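PDB 1YZV: hypothetical protein from Trypanosoma cruzi, which is of unknown function but belongs to the isochorismatase superfamily, many of whose members are hydrolases. Local coordinates for residues I140-C145 against T155-M160. Sequence-based numbering, arbitrary orientation.
Sequences IAVDGC and TAIQLM
Ile-157 and Met-160, one helical turn apart, reach from helix 150-161 to Val-142 and Ile-140 on strand 137-146, and no hydrogen bond joins the two segments. Thr-155, on the far side of the helix, packs on Thr-172 of the second subunit. Ile-157 makes the contact with Val-142. Its CG1 lies anti to the carbonyl carbon (chi1 -72°), and the branch ends in CD1, 3.6 Å from CG2 of Val-142; the two side chains cross at about a right angle. The same CD1 stays 4.4 Å from CG2 of Ile-140, a looser touch, so that one methyl meets Val-142 closely and Ile-140 only at the margin. Gln-158 turns outward instead, its OE1 accepting a hydrogen bond from Gln-161 NE2 of the second subunit, while Leu-159 packs on Tyr-169 of that chain. Met-160 completes the inner face: extended at chi2 (-173°), it carries SD to 3.8 Å from CG1 of Ile-140 and equally close to its CD1, again with the side chains nearly perpendicular. Ile-170 of strand 168-171 touches Ile-140, Val-142 and Met-160, and helix 120-133 adds Thr-120 against Ile-157 and Leu-125 against Met-160, so the packing continues beyond the two segments. The chain turns a corner at residues 142-144 through two overlapping type I turns, with Gly-144 N bonded to Ala-141 O at 2.9 Å. Such helix-on-sheet packing belongs to the beta-alpha-beta unit of strand 137-146, helix 150-161 and strand 168-171, part of the parallel-sheet alpha/beta fold of the isochorismatase family.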
loop_
_atom_site.group_PDB
_atom_site.type_symbol
_atom_site.label_atom_id
_atom_site.label_comp_id
_atom_site.label_asym_id
_atom_site.label_seq_id
_atom_site.Cartn_x
_atom_site.Cartn_y
_atom_site.Cartn_z
ATOM N N ILE A 140 -6.291 13.653 -4.945
ATOM C CA ILE A 140 -5.592 13.543 -6.201
ATOM C C ILE A 140 -6.526 12.755 -7.168
ATOM O O ILE A 140 -6.942 11.652 -6.853
ATOM C CB ILE A 140 -4.228 12.821 -6.038
ATOM C CG1 ILE A 140 -3.401 13.401 -4.893
ATOM C CG2 ILE A 140 -3.448 12.797 -7.333
ATOM C CD1 ILE A 140 -3.076 14.821 -5.048
ATOM N N ALA A 141 -6.730 13.266 -8.384
ATOM C CA ALA A 141 -7.418 12.482 -9.423
ATOM C C ALA A 141 -6.364 11.774 -10.234
ATOM O O ALA A 141 -5.828 12.340 -11.192
ATOM C CB ALA A 141 -8.267 13.379 -10.324
ATOM N N VAL A 142 -6.030 10.556 -9.842
ATOM C CA VAL A 142 -4.895 9.864 -10.454
ATOM C C VAL A 142 -4.988 9.694 -11.969
ATOM O O VAL A 142 -3.954 9.687 -12.681
ATOM C CB VAL A 142 -4.605 8.482 -9.729
ATOM C CG1 VAL A 142 -5.719 7.470 -9.882
ATOM C CG2 VAL A 142 -3.255 7.855 -10.199
ATOM N N ASP A 143 -6.213 9.488 -12.464
ATOM C CA ASP A 143 -6.475 9.317 -13.905
ATOM C C ASP A 143 -6.223 10.575 -14.731
ATOM O O ASP A 143 -6.063 10.466 -15.948
ATOM C CB ASP A 143 -7.907 8.741 -14.211
ATOM C CG ASP A 143 -9.081 9.591 -13.635
ATOM O OD1 ASP A 143 -8.962 10.084 -12.499
ATOM O OD2 ASP A 143 -10.178 9.664 -14.283
ATOM N N GLY A 144 -6.028 11.712 -14.056
ATOM C CA GLY A 144 -5.658 12.995 -14.675
ATOM C C GLY A 144 -4.243 13.466 -14.309
ATOM O O GLY A 144 -3.903 14.637 -14.467
ATOM N N CYS A 145 -3.455 12.560 -13.732
ATOM C CA CYS A 145 -2.037 12.794 -13.392
ATOM C C CYS A 145 -1.093 11.990 -14.257
ATOM O O CYS A 145 -1.408 10.874 -14.681
ATOM C CB CYS A 145 -1.754 12.471 -11.902
ATOM S SG CYS A 145 -2.559 13.528 -10.754
ATOM N N THR A 155 5.508 5.828 -8.059
ATOM C CA THR A 155 6.132 5.997 -6.734
ATOM C C THR A 155 5.585 7.195 -5.980
ATOM O O THR A 155 5.210 7.062 -4.793
ATOM C CB THR A 155 7.644 6.111 -6.858
ATOM O OG1 THR A 155 8.129 4.936 -7.499
ATOM C CG2 THR A 155 8.333 6.238 -5.479
ATOM N N ALA A 156 5.315 8.287 -6.699
ATOM C CA ALA A 156 4.698 9.458 -6.106
ATOM C C ALA A 156 3.221 9.278 -5.721
ATOM O O ALA A 156 2.767 9.761 -4.681
ATOM C CB ALA A 156 4.863 10.643 -7.002
ATOM N N ILE A 157 2.476 8.558 -6.537
ATOM C CA ILE A 157 1.100 8.240 -6.178
ATOM C C ILE A 157 1.122 7.452 -4.867
ATOM O O ILE A 157 0.318 7.705 -3.965
ATOM C CB ILE A 157 0.403 7.410 -7.290
ATOM C CG1 ILE A 157 0.116 8.291 -8.523
ATOM C CG2 ILE A 157 -0.895 6.752 -6.772
ATOM C CD1 ILE A 157 -0.703 9.516 -8.268
ATOM N N GLN A 158 1.950 6.416 -4.830
ATOM C CA GLN A 158 2.121 5.599 -3.628
ATOM C C GLN A 158 2.531 6.393 -2.418
ATOM O O GLN A 158 1.991 6.164 -1.333
ATOM C CB GLN A 158 3.132 4.498 -3.883
ATOM C CG GLN A 158 2.591 3.507 -4.895
ATOM C CD GLN A 158 3.609 2.463 -5.316
ATOM O OE1 GLN A 158 4.831 2.598 -5.080
ATOM N NE2 GLN A 158 3.143 1.544 -6.135
ATOM N N LEU A 159 3.368 7.405 -2.618
ATOM C CA LEU A 159 3.746 8.294 -1.507
ATOM C C LEU A 159 2.513 9.060 -0.968
ATOM O O LEU A 159 2.195 9.006 0.232
ATOM C CB LEU A 159 4.839 9.254 -1.964
ATOM C CG LEU A 159 5.372 10.311 -0.986
ATOM C CD1 LEU A 159 5.554 9.721 0.401
ATOM C CD2 LEU A 159 6.703 10.790 -1.589
ATOM N N MET A 160 1.749 9.649 -1.882
ATOM C CA MET A 160 0.544 10.356 -1.531
ATOM C C MET A 160 -0.539 9.475 -0.909
ATOM O O MET A 160 -1.184 9.913 0.033
ATOM C CB MET A 160 0.007 11.120 -2.714
ATOM C CG MET A 160 0.925 12.210 -3.097
ATOM S SD MET A 160 0.371 13.342 -4.366
ATOM C CE MET A 160 0.593 12.377 -5.829
#